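Inorganic pyrophosphatase (Anaplasma phagocytophilum, PDB 3LD3) probably catalyses the magnesium-dependent hydrolysis of inorganic pyrophosphate to two phosphate ions, working as a homohexamer in the cytoplasm. Local coordinates at residues Ala33-Val37 with Lys184-Arg188; Ile41-Gln45 with Ala97-Pro103; His48-Tyr52 with Val63-Leu67; Pro81-Ala85 with Ala190-Ala194; Cys108-Val114 with Lys126-Ala132. All coordinates share one frame; numbering follows the deposited sequence.

In the fold
The N-terminal loop 33-37 leads into strand 37-41 and meets helix 180-195 near the C terminus. Contact 1 thus closes a loop around most of the chain. Contact 2 is nested inside it and joins the turn after strand 37-41 to the loop before strand 106-119. Contact 3, the hairpin of strands 50-54 and 61-66, lies within contact 2. Contact 4 ties the loop after strand 76-79 to a later part of the same C-terminal helix; it crosses contacts 1 and 2 along the chain. Contact 5 is nested inside contacts 1 and 4. It pairs strands 106-119 and 122-131 of the main sheet, and touches contact 1 through Pro111 and Ile187.

Contact 1 (Ala33-Val37 with Lys184-Arg188); sequences APEEV and KELIR
Lys184 lies across Pro34 and Glu35 and touches both. Its CB sits 4.0 Å from CB of Pro34, where the two side chains cross at about a right angle. CG comes next and lies 3.6 Å from the backbone O of Pro34. CD and CE then run past the carboxylate of Glu35, with CD 3.5 Å from OE1. The chain bends at chi3 (-80°), which brings the amine round to the acid. At the tip, NZ makes a salt bridge to OE1 of Glu35 at 2.8 Å. The amine meets OE1 on the syn side, 19° out of the carboxylate plane. A water donates to OE2 of Glu35 and weakly accepts from the same NZ, forming a weak second bridge at most. The loop 33-37 here packs against helix 180-195, just before the chain enters strand 37-41. A cis peptide bond precedes Pro34. CB of Pro34 lies 3.5 Å from the backbone O of Lys184, an oxygen that also takes the helical bond from Arg188 N. Deeper in, CG2 of Ile187 touches CB of Pro34 at 3.9 Å. The same methyl meets CG1 of Val37 at 4.0 Å, tip to tip. Ile187 also rests on Pro111 of strand 106-119, and Val37 pairs through its backbone with Val109 of that strand.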
# COMPACT_ATOMS: atom_id res chain seq x y z
N ALA A 33 1.73 -10.49 33.26
CA ALA A 33 2.79 -11.37 32.70
C ALA A 33 2.96 -12.57 33.63
O ALA A 33 2.81 -12.43 34.84
CB ALA A 33 4.12 -10.60 32.57
N PRO A 34 3.23 -13.74 33.09
CA PRO A 34 3.46 -14.07 31.69
C PRO A 34 2.21 -14.49 30.91
O PRO A 34 2.34 -14.85 29.75
CB PRO A 34 4.44 -15.26 31.81
CG PRO A 34 3.95 -15.97 33.01
CD PRO A 34 3.52 -14.89 33.97
N GLU A 35 1.03 -14.47 31.52
CA GLU A 35 -0.21 -14.89 30.85
C GLU A 35 -0.59 -13.95 29.70
O GLU A 35 -1.05 -14.39 28.66
CB GLU A 35 -1.37 -14.99 31.84
CG GLU A 35 -1.10 -15.91 33.04
CD GLU A 35 -0.88 -17.35 32.63
OE1 GLU A 35 -1.57 -17.82 31.69
OE2 GLU A 35 -0.02 -18.01 33.25
N GLU A 36 -0.42 -12.66 29.93
CA GLU A 36 -0.50 -11.63 28.87
C GLU A 36 0.70 -10.71 29.05
O GLU A 36 1.05 -10.36 30.18
CB GLU A 36 -1.81 -10.81 28.97
CG GLU A 36 -3.06 -11.63 28.65
CD GLU A 36 -4.38 -10.93 28.90
OE1 GLU A 36 -4.40 -9.82 29.44
OE2 GLU A 36 -5.42 -11.55 28.59
N VAL A 37 1.31 -10.31 27.94
CA VAL A 37 2.52 -9.51 28.01
C VAL A 37 2.43 -8.39 27.01
O VAL A 37 1.68 -8.49 26.02
CB VAL A 37 3.81 -10.36 27.72
CG1 VAL A 37 4.00 -11.47 28.81
CG2 VAL A 37 3.75 -11.04 26.34
N LYS A 184 5.40 -19.42 28.41
CA LYS A 184 5.19 -18.64 29.61
C LYS A 184 6.33 -18.81 30.64
O LYS A 184 6.72 -17.84 31.29
CB LYS A 184 3.78 -18.89 30.22
CG LYS A 184 2.69 -18.42 29.27
CD LYS A 184 1.25 -18.50 29.79
CE LYS A 184 0.70 -19.83 29.71
NZ LYS A 184 -0.73 -20.02 30.21
N GLU A 185 6.87 -20.02 30.80
CA GLU A 185 7.95 -20.22 31.76
C GLU A 185 9.24 -19.54 31.29
O GLU A 185 9.98 -18.98 32.10
CB GLU A 185 8.14 -21.72 32.06
CG GLU A 185 9.18 -22.02 33.12
CD GLU A 185 8.77 -21.65 34.53
OE1 GLU A 185 7.58 -21.36 34.79
OE2 GLU A 185 9.68 -21.67 35.40
N LEU A 186 9.48 -19.56 29.98
CA LEU A 186 10.62 -18.82 29.40
C LEU A 186 10.54 -17.32 29.72
O LEU A 186 11.54 -16.68 30.11
CB LEU A 186 10.66 -19.05 27.89
CG LEU A 186 11.79 -18.40 27.07
CD1 LEU A 186 12.23 -19.30 25.90
CD2 LEU A 186 11.35 -17.03 26.56
N ILE A 187 9.35 -16.76 29.53
CA ILE A 187 9.07 -15.35 29.84
C ILE A 187 9.27 -15.07 31.33
O ILE A 187 9.93 -14.10 31.72
CB ILE A 187 7.67 -14.95 29.33
CG1 ILE A 187 7.62 -15.03 27.79
CG2 ILE A 187 7.28 -13.54 29.83
CD1 ILE A 187 6.23 -14.99 27.24
N ARG A 188 8.73 -15.94 32.19
CA ARG A 188 8.92 -15.81 33.63
C ARG A 188 10.41 -15.68 33.98
O ARG A 188 10.79 -14.79 34.73
CB ARG A 188 8.31 -17.03 34.36
CG ARG A 188 9.01 -17.39 35.66
CD ARG A 188 8.51 -18.70 36.22
NE ARG A 188 9.14 -19.00 37.49
CZ ARG A 188 8.72 -18.50 38.64
NH1 ARG A 188 7.70 -17.64 38.65
NH2 ARG A 188 9.34 -18.82 39.77
O HOH W 1 0.79 -20.37 33.31

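Contact 2 (Ile41-Gln45 with Ala97-Pro103); sequences IEVSQ and ARFPVMP
Gln45 grips the backbone of Ala97 with both ends of its amide. Its CG is anti to the backbone N (chi1 -168°) and the chain runs on extended, which carries the amide across to the other loop. NE2 donates to Ala97 O at 2.9 Å. That oxygen lies close to the amide plane of Gln45, but NE2 stands well above the carbonyl plane of Ala97. In return Ala97 N donates to OE1 at 3.2 Å, in the plane of the Gln45 side-chain carbonyl, on a lone pair of OE1. Two bonds of opposite sense therefore fix the rotation of the amide. Ser44 makes the other polar link. With OG beside its own backbone N (chi1 -59°), it donates to Val101 O at 2.7 Å, from above the carbonyl plane. The same OG lies 3.3 Å from CD of Pro103. The side chains of Ile41 and Val101 cross at about a right angle, with CG1 of each 3.8 Å apart. CB of Pro103 packs on Glu42 O, a buried oxygen with no polar partner in the model. Glu42 and Val43 form a classic beta bulge opposite Tyr77, a predicted substrate-binding residue. Met102 N bonds to Tyr52 OH of a second subunit. Within the chain, the contact brings the corner after strand 37-41 against the loop between strands 92-95 and 106-119.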
# COMPACT_ATOMS: atom_id res chain seq x y z
N ILE A 41 6.38 -3.42 19.01
CA ILE A 41 6.56 -3.89 17.65
C ILE A 41 7.73 -3.15 17.01
O ILE A 41 7.85 -1.91 17.13
CB ILE A 41 5.27 -3.75 16.80
CG1 ILE A 41 4.13 -4.58 17.39
CG2 ILE A 41 5.50 -4.15 15.31
CD1 ILE A 41 4.50 -6.09 17.58
N GLU A 42 8.61 -3.92 16.40
CA GLU A 42 9.72 -3.39 15.59
C GLU A 42 9.51 -3.56 14.10
O GLU A 42 9.94 -2.68 13.32
CB GLU A 42 11.04 -4.05 16.02
CG GLU A 42 11.43 -3.61 17.45
CD GLU A 42 12.61 -4.38 17.99
OE1 GLU A 42 12.57 -5.61 17.85
OE2 GLU A 42 13.54 -3.75 18.55
N VAL A 43 8.92 -4.68 13.69
CA VAL A 43 8.67 -4.94 12.28
C VAL A 43 7.23 -5.39 12.08
O VAL A 43 6.75 -6.33 12.77
CB VAL A 43 9.63 -6.05 11.69
CG1 VAL A 43 9.33 -6.30 10.20
CG2 VAL A 43 11.10 -5.64 11.86
N SER A 44 6.55 -4.76 11.13
CA SER A 44 5.16 -5.08 10.84
C SER A 44 5.04 -6.38 10.05
O SER A 44 5.86 -6.67 9.18
CB SER A 44 4.51 -3.98 10.02
OG SER A 44 4.54 -2.73 10.69
N GLN A 45 3.96 -7.11 10.31
CA GLN A 45 3.61 -8.27 9.52
C GLN A 45 3.49 -7.93 8.04
O GLN A 45 2.99 -6.87 7.65
CB GLN A 45 2.26 -8.77 10.03
CG GLN A 45 1.80 -10.08 9.59
CD GLN A 45 0.54 -10.41 10.42
OE1 GLN A 45 0.65 -11.00 11.49
NE2 GLN A 45 -0.60 -9.81 10.02
N ALA A 97 -1.51 -11.30 13.88
CA ALA A 97 -2.71 -10.44 13.95
C ALA A 97 -3.40 -10.35 12.61
O ALA A 97 -2.85 -10.77 11.59
CB ALA A 97 -2.37 -9.03 14.48
N ARG A 98 -4.62 -9.81 12.59
CA ARG A 98 -5.40 -9.74 11.36
C ARG A 98 -4.87 -8.69 10.40
O ARG A 98 -5.07 -8.78 9.19
CB ARG A 98 -6.89 -9.50 11.65
CG ARG A 98 -7.59 -10.68 12.28
CD ARG A 98 -9.11 -10.51 12.29
NE ARG A 98 -9.57 -9.37 13.11
CZ ARG A 98 -10.23 -8.31 12.64
NH1 ARG A 98 -10.50 -8.17 11.34
NH2 ARG A 98 -10.61 -7.38 13.49
N PHE A 99 -4.19 -7.68 10.96
CA PHE A 99 -3.59 -6.60 10.18
C PHE A 99 -2.23 -6.27 10.75
O PHE A 99 -1.97 -6.58 11.87
CB PHE A 99 -4.48 -5.35 10.20
CG PHE A 99 -5.79 -5.58 9.57
CD1 PHE A 99 -5.90 -5.65 8.19
CD2 PHE A 99 -6.92 -5.79 10.34
CE1 PHE A 99 -7.11 -5.91 7.59
CE2 PHE A 99 -8.16 -6.02 9.73
CZ PHE A 99 -8.23 -6.10 8.35
N PRO A 100 -1.36 -5.62 9.96
CA PRO A 100 -0.05 -5.20 10.45
C PRO A 100 -0.18 -4.14 11.52
O PRO A 100 -1.10 -3.31 11.45
CB PRO A 100 0.62 -4.62 9.21
CG PRO A 100 -0.11 -5.20 8.11
CD PRO A 100 -1.50 -5.33 8.53
N VAL A 101 0.73 -4.16 12.47
CA VAL A 101 0.82 -3.17 13.51
C VAL A 101 2.11 -2.36 13.26
O VAL A 101 3.19 -2.94 13.03
CB VAL A 101 0.89 -3.84 14.89
CG1 VAL A 101 1.10 -2.81 16.02
CG2 VAL A 101 -0.38 -4.73 15.17
N MET A 102 2.01 -1.05 13.35
CA MET A 102 3.13 -0.22 13.00
C MET A 102 4.28 -0.32 13.99
O MET A 102 4.08 -0.49 15.20
CB MET A 102 2.67 1.23 12.86
CG MET A 102 2.37 1.88 14.11
SD MET A 102 1.85 3.63 13.79
CE MET A 102 3.15 4.41 13.11
N PRO A 103 5.51 -0.16 13.49
CA PRO A 103 6.65 -0.18 14.42
C PRO A 103 6.53 0.93 15.43
O PRO A 103 6.11 2.06 15.09
CB PRO A 103 7.87 0.02 13.51
CG PRO A 103 7.43 -0.47 12.20
CD PRO A 103 5.96 -0.14 12.09

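Contact 3 (His48-Tyr52 with Val63-Leu67); sequences HPVKY and VDRFL. With PO4 (phosphate ion), chain C.
Lys51 and Arg65 form an antiparallel hydrogen-bonded pair, their side chains on one face of the hairpin. Lys51 N donates to Arg65 O at 2.9 Å, almost in line with the carbonyl bond. Lys51 O takes Asp64 N at 2.8 Å and, more weakly, Arg65 N, a classic beta bulge. The other face is apolar and tightly packed. CG2 of Val50 touches CE1 of Phe66 at 3.8 Å, side by side. CG2 of Val63 meets CE1 of Tyr52, while CG1 of Val50 lies over one face of the Tyr52 ring, toward its rim. Pro100 of another subunit packs on Val50. Leu67 N donates to Pro49 O at 2.9 Å at the end of the pairing, where CB of Pro49 meets CB of Leu67 at 3.8 Å. The Lys51 and Arg65 face is charged and holds a phosphate ion, probably from the crystallisation liquor. These two side chains are themselves close: CD of Lys51 passes 3.1 Å from NH1 of Arg65. That NH1 bonds to phosphate O2 at 3.1 Å, and NH2 reaches O3 almost straight at 3.3 Å. NH1 also makes a salt bridge with OD2 of Asp64, in the guanidinium plane. Lys51 NZ bonds only weakly to phosphate O4; its stronger partner is Glu53. Tyr163, Lys121 and Lys164 also hold the ion. Lys51, Arg65 and Tyr163 are predicted substrate-binding residues, consistent with the phosphate marking the family's pyrophosphate pocket.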
# COMPACT_ATOMS: atom_id res chain seq x y z
N HIS A 48 7.77 -4.88 3.76
CA HIS A 48 9.04 -4.96 3.04
C HIS A 48 10.13 -5.27 4.08
O HIS A 48 9.99 -4.96 5.25
CB HIS A 48 9.32 -3.65 2.34
CG HIS A 48 8.34 -3.34 1.26
ND1 HIS A 48 8.05 -4.24 0.24
CD2 HIS A 48 7.58 -2.24 1.03
CE1 HIS A 48 7.15 -3.69 -0.57
NE2 HIS A 48 6.87 -2.47 -0.12
N PRO A 49 11.22 -5.89 3.64
CA PRO A 49 12.19 -6.41 4.58
C PRO A 49 13.13 -5.35 5.21
O PRO A 49 14.37 -5.46 5.13
CB PRO A 49 12.91 -7.46 3.72
CG PRO A 49 12.87 -6.95 2.39
CD PRO A 49 11.47 -6.37 2.27
N VAL A 50 12.54 -4.31 5.81
CA VAL A 50 13.29 -3.33 6.57
C VAL A 50 13.27 -3.79 8.03
O VAL A 50 12.22 -3.79 8.67
CB VAL A 50 12.72 -1.91 6.45
CG1 VAL A 50 13.61 -0.89 7.16
CG2 VAL A 50 12.53 -1.51 4.94
N LYS A 51 14.42 -4.14 8.57
CA LYS A 51 14.48 -4.67 9.95
C LYS A 51 14.82 -3.53 10.90
O LYS A 51 15.99 -3.15 11.07
CB LYS A 51 15.50 -5.79 10.11
CG LYS A 51 15.26 -6.46 11.46
CD LYS A 51 16.39 -7.10 12.08
CE LYS A 51 15.91 -8.03 13.19
NZ LYS A 51 15.87 -7.40 14.53
N TYR A 52 13.80 -2.95 11.51
CA TYR A 52 14.00 -1.94 12.52
C TYR A 52 14.30 -2.60 13.86
O TYR A 52 13.93 -3.76 14.11
CB TYR A 52 12.75 -1.07 12.69
CG TYR A 52 12.25 -0.39 11.43
CD1 TYR A 52 12.83 0.79 10.99
CD2 TYR A 52 11.15 -0.92 10.70
CE1 TYR A 52 12.40 1.42 9.82
CE2 TYR A 52 10.69 -0.29 9.55
CZ TYR A 52 11.31 0.89 9.13
OH TYR A 52 10.89 1.55 8.00
N VAL A 63 17.12 1.58 11.68
CA VAL A 63 17.20 0.55 10.71
C VAL A 63 18.46 -0.27 11.04
O VAL A 63 19.58 0.20 10.82
CB VAL A 63 17.33 1.14 9.29
CG1 VAL A 63 17.41 0.01 8.27
CG2 VAL A 63 16.10 2.07 8.99
N ASP A 64 18.27 -1.51 11.46
CA ASP A 64 19.40 -2.40 11.69
C ASP A 64 19.96 -2.83 10.35
O ASP A 64 21.17 -2.73 10.10
CB ASP A 64 19.01 -3.61 12.49
CG ASP A 64 20.17 -4.59 12.64
OD1 ASP A 64 21.20 -4.20 13.23
OD2 ASP A 64 20.06 -5.71 12.11
N ARG A 65 19.09 -3.32 9.48
CA ARG A 65 19.47 -3.69 8.12
C ARG A 65 18.26 -3.83 7.22
O ARG A 65 17.12 -3.88 7.69
CB ARG A 65 20.22 -5.03 8.15
CG ARG A 65 19.38 -6.25 8.44
CD ARG A 65 20.27 -7.48 8.69
NE ARG A 65 19.54 -8.71 8.99
CZ ARG A 65 19.09 -9.08 10.18
NH1 ARG A 65 19.18 -8.28 11.23
NH2 ARG A 65 18.48 -10.26 10.33
N PHE A 66 18.51 -3.90 5.93
CA PHE A 66 17.56 -4.45 5.00
C PHE A 66 17.91 -5.94 4.85
O PHE A 66 19.10 -6.29 4.68
CB PHE A 66 17.63 -3.71 3.67
CG PHE A 66 17.30 -2.22 3.76
CD1 PHE A 66 16.07 -1.73 3.33
CD2 PHE A 66 18.22 -1.32 4.26
CE1 PHE A 66 15.78 -0.37 3.42
CE2 PHE A 66 17.94 0.03 4.36
CZ PHE A 66 16.69 0.50 3.93
N LEU A 67 16.94 -6.83 4.94
CA LEU A 67 17.27 -8.26 4.82
C LEU A 67 17.85 -8.48 3.43
O LEU A 67 17.31 -7.99 2.44
CB LEU A 67 16.04 -9.15 5.00
CG LEU A 67 15.19 -9.08 6.26
CD1 LEU A 67 14.10 -10.16 6.28
CD2 LEU A 67 16.13 -9.18 7.48
P PO4 C . 18.10 -10.74 14.44
O1 PO4 C . 18.94 -11.85 15.03
O2 PO4 C . 18.98 -9.58 13.99
O3 PO4 C . 17.34 -11.23 13.23
O4 PO4 C . 17.11 -10.28 15.51

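Contact 4 (Pro81-Ala85 with Ala190-Ala194); sequences PNTIA and AIIAA
The backbone of Ile84 joins the helix through a nearly straight bond, Ile84 N to Ala190 O at 3.0 Å, with 175° at the hydrogen. Ala190 O also accepts the helical bond from Ala194 N at 3.1 Å. The two donors come from opposite faces of the carbonyl plane, and the Ile84 donor stands 40° out of it. The exchange is returned by a CA-H contact from Ala190 CA to Ile84 O at 3.3 Å. That same oxygen lies over two methyls of the helix, being 3.4 Å from CB of Ala190 and equally near CB of Ala193. The alanines thus let the loop come close to the helix backbone. Ile84 holds CG1 beside its backbone N (chi1 -62°), and CD1 reaches along the helix to 3.9 Å from CA of Ala194. Its CB meets CB of Ala193. Next to it, Asn82 O rests against CB of Ala194 at 3.2 Å. CG2 of Thr83 touches CG1 of Ile191 at 3.9 Å. The hydroxyl of Thr83 is used within its own loop, bonding to Ile80 O and Val91 N. Ile191 packs on Ala33 of the N-terminal loop as well. Ala85, at the end of the segment, lies near Asp87, a predicted magnesium ligand. Between 81-85 and 190-194, then, a single N-H...O bond joins the two segments, and the rest is apolar packing, with alanine methyls also lying against the carbonyl oxygens of Asn82 and Ile84, without charge.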
# COMPACT_ATOMS: atom_id res chain seq x y z
N PRO A 81 9.32 -5.55 26.75
CA PRO A 81 10.14 -4.67 27.59
C PRO A 81 10.46 -5.26 28.97
O PRO A 81 9.66 -6.01 29.53
CB PRO A 81 9.25 -3.42 27.77
CG PRO A 81 8.34 -3.42 26.63
CD PRO A 81 8.05 -4.89 26.36
N ASN A 82 11.63 -4.92 29.49
CA ASN A 82 11.99 -5.29 30.85
C ASN A 82 12.14 -6.80 31.02
O ASN A 82 11.70 -7.36 32.04
CB ASN A 82 10.94 -4.81 31.84
CG ASN A 82 11.32 -3.59 32.49
OD1 ASN A 82 11.66 -2.60 31.83
ND2 ASN A 82 11.30 -3.60 33.82
N THR A 83 12.72 -7.43 30.00
CA THR A 83 13.05 -8.84 30.04
C THR A 83 14.51 -9.04 29.63
O THR A 83 15.06 -8.27 28.83
CB THR A 83 12.11 -9.69 29.16
OG1 THR A 83 12.18 -9.28 27.78
CG2 THR A 83 10.69 -9.62 29.67
N ILE A 84 15.13 -10.07 30.21
CA ILE A 84 16.46 -10.50 29.78
C ILE A 84 16.43 -12.00 29.48
O ILE A 84 16.39 -12.80 30.39
CB ILE A 84 17.55 -10.19 30.82
CG1 ILE A 84 17.66 -8.69 31.05
CG2 ILE A 84 18.93 -10.72 30.33
CD1 ILE A 84 18.61 -8.31 32.15
N ALA A 85 16.42 -12.34 28.19
CA ALA A 85 16.41 -13.73 27.72
C ALA A 85 17.81 -14.34 27.85
O ALA A 85 18.75 -13.65 28.23
CB ALA A 85 15.94 -13.80 26.29
N ALA A 190 12.89 -14.80 32.08
CA ALA A 190 13.43 -13.53 31.55
C ALA A 190 13.00 -12.31 32.38
O ALA A 190 13.76 -11.36 32.51
CB ALA A 190 13.05 -13.38 30.10
N ILE A 191 11.80 -12.35 32.95
CA ILE A 191 11.35 -11.30 33.86
C ILE A 191 12.16 -11.32 35.16
O ILE A 191 12.54 -10.27 35.67
CB ILE A 191 9.83 -11.44 34.16
CG1 ILE A 191 9.01 -11.18 32.88
CG2 ILE A 191 9.43 -10.54 35.33
CD1 ILE A 191 7.56 -11.52 33.00
N ILE A 192 12.40 -12.51 35.71
CA ILE A 192 13.23 -12.66 36.90
C ILE A 192 14.67 -12.21 36.62
O ILE A 192 15.28 -11.54 37.44
CB ILE A 192 13.27 -14.12 37.40
CG1 ILE A 192 11.89 -14.53 37.92
CG2 ILE A 192 14.34 -14.28 38.50
CD1 ILE A 192 11.73 -16.07 38.08
N ALA A 193 15.20 -12.57 35.45
CA ALA A 193 16.54 -12.14 35.09
C ALA A 193 16.63 -10.59 35.04
O ALA A 193 17.64 -10.01 35.44
CB ALA A 193 16.97 -12.76 33.76
N ALA A 194 15.56 -9.93 34.60
CA ALA A 194 15.54 -8.47 34.53
C ALA A 194 15.47 -7.81 35.92
O ALA A 194 16.01 -6.72 36.09
CB ALA A 194 14.39 -7.98 33.66

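Contact 5 (Cys108-Val114 with Lys126-Ala132); sequences CVRPVGV and KVLAVPA
A beta hairpin of the main sheet is formed here by strands 106-119 and 122-131, with a classic beta bulge in the first. Val112 and Gly113 both face Leu128 at the bulge. Leu128 O takes a straight bond from Val112 N at 2.7 Å and a weak one from Gly113 N. Leu128 N returns a bond to Gly113 O at 2.9 Å. Further along, Arg110 and Val130 exchange two backbone bonds, and Ala132 N closes the pairing on Cys108 O. CB of Pro111 meets CG1 of Val127 at 4.0 Å, on a face where Leu186 of helix 180-195 rests on Val127. Leu128 lies on the other face, and its CG meets CG2 of Val112 at 3.9 Å; Leu128 continues onto Leu153 and Ile156 of helix 150-162. Lys126 sends its amine away from the pairing to Asp92 and Asp124, predicted magnesium ligands, and to Tyr77. Arg110 bends at chi3 (-76°), which folds its guanidinium back over Val130, while NH1 bonds to Ile142 O. CG2 of Val130 lies over one face of that guanidinium, offset toward the rim, 3.5 Å from NH2 of Arg110.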
# COMPACT_ATOMS: atom_id res chain seq x y z
N CYS A 108 -0.77 -5.72 23.65
CA CYS A 108 -0.96 -6.71 24.69
C CYS A 108 -1.32 -8.05 24.06
O CYS A 108 -2.30 -8.17 23.30
CB CYS A 108 -2.02 -6.23 25.68
SG CYS A 108 -2.24 -7.36 27.07
N VAL A 109 -0.52 -9.07 24.36
CA VAL A 109 -0.63 -10.35 23.68
C VAL A 109 -0.59 -11.53 24.66
O VAL A 109 -0.14 -11.39 25.79
CB VAL A 109 0.50 -10.54 22.63
CG1 VAL A 109 0.56 -9.27 21.67
CG2 VAL A 109 1.89 -10.73 23.33
N ARG A 110 -1.08 -12.65 24.17
CA ARG A 110 -1.10 -13.90 24.91
C ARG A 110 -0.13 -14.85 24.22
O ARG A 110 -0.34 -15.17 23.06
CB ARG A 110 -2.45 -14.59 24.78
CG ARG A 110 -3.57 -14.02 25.50
CD ARG A 110 -4.67 -15.11 25.54
NE ARG A 110 -5.40 -15.29 24.28
CZ ARG A 110 -5.38 -16.40 23.53
NH1 ARG A 110 -4.58 -17.38 23.82
NH2 ARG A 110 -6.14 -16.48 22.47
N PRO A 111 0.94 -15.29 24.91
CA PRO A 111 1.83 -16.31 24.32
C PRO A 111 1.12 -17.63 24.06
O PRO A 111 0.35 -18.11 24.93
CB PRO A 111 2.91 -16.51 25.39
CG PRO A 111 2.83 -15.31 26.24
CD PRO A 111 1.40 -14.89 26.25
N VAL A 112 1.38 -18.22 22.90
CA VAL A 112 0.78 -19.51 22.55
C VAL A 112 1.81 -20.61 22.28
O VAL A 112 1.44 -21.79 22.15
CB VAL A 112 -0.24 -19.44 21.38
CG1 VAL A 112 -1.39 -18.47 21.74
CG2 VAL A 112 0.43 -19.09 20.00
N GLY A 113 3.08 -20.25 22.22
CA GLY A 113 4.12 -21.24 21.98
C GLY A 113 5.46 -20.57 21.83
O GLY A 113 5.59 -19.33 21.92
N VAL A 114 6.47 -21.37 21.61
CA VAL A 114 7.80 -20.85 21.41
C VAL A 114 8.58 -21.76 20.48
O VAL A 114 8.49 -22.99 20.61
CB VAL A 114 8.50 -20.62 22.75
CG1 VAL A 114 8.47 -21.87 23.64
CG2 VAL A 114 9.89 -20.08 22.54
N LYS A 126 12.07 -17.85 19.85
CA LYS A 126 11.08 -16.87 19.38
C LYS A 126 9.71 -17.27 19.91
O LYS A 126 9.20 -18.31 19.56
CB LYS A 126 11.05 -16.83 17.86
CG LYS A 126 12.40 -16.45 17.21
CD LYS A 126 13.00 -15.13 17.74
CE LYS A 126 14.37 -14.90 17.05
NZ LYS A 126 15.19 -13.87 17.69
N VAL A 127 9.14 -16.45 20.79
CA VAL A 127 7.82 -16.68 21.31
C VAL A 127 6.81 -16.33 20.21
O VAL A 127 7.01 -15.35 19.46
CB VAL A 127 7.58 -15.82 22.56
CG1 VAL A 127 6.10 -15.88 23.06
CG2 VAL A 127 8.51 -16.24 23.69
N LEU A 128 5.78 -17.15 20.07
CA LEU A 128 4.63 -16.89 19.22
C LEU A 128 3.41 -16.50 20.05
O LEU A 128 3.09 -17.17 21.03
CB LEU A 128 4.28 -18.11 18.37
CG LEU A 128 3.13 -17.97 17.36
CD1 LEU A 128 3.43 -16.91 16.26
CD2 LEU A 128 2.75 -19.33 16.68
N ALA A 129 2.77 -15.39 19.68
CA ALA A 129 1.64 -14.86 20.44
C ALA A 129 0.50 -14.39 19.52
O ALA A 129 0.70 -14.15 18.32
CB ALA A 129 2.10 -13.70 21.37
N VAL A 130 -0.68 -14.25 20.11
CA VAL A 130 -1.83 -13.67 19.44
C VAL A 130 -2.30 -12.51 20.30
O VAL A 130 -1.94 -12.43 21.48
CB VAL A 130 -2.96 -14.68 19.19
CG1 VAL A 130 -2.49 -15.85 18.24
CG2 VAL A 130 -3.50 -15.28 20.49
N PRO A 131 -3.09 -11.58 19.75
CA PRO A 131 -3.57 -10.48 20.59
C PRO A 131 -4.39 -10.99 21.78
O PRO A 131 -5.06 -12.01 21.67
CB PRO A 131 -4.46 -9.69 19.64
CG PRO A 131 -3.94 -10.01 18.28
CD PRO A 131 -3.57 -11.44 18.36
N ALA A 132 -4.28 -10.29 22.90
CA ALA A 132 -5.19 -10.51 24.03
C ALA A 132 -6.63 -10.39 23.55
O ALA A 132 -6.95 -9.64 22.64
CB ALA A 132 -4.90 -9.51 25.14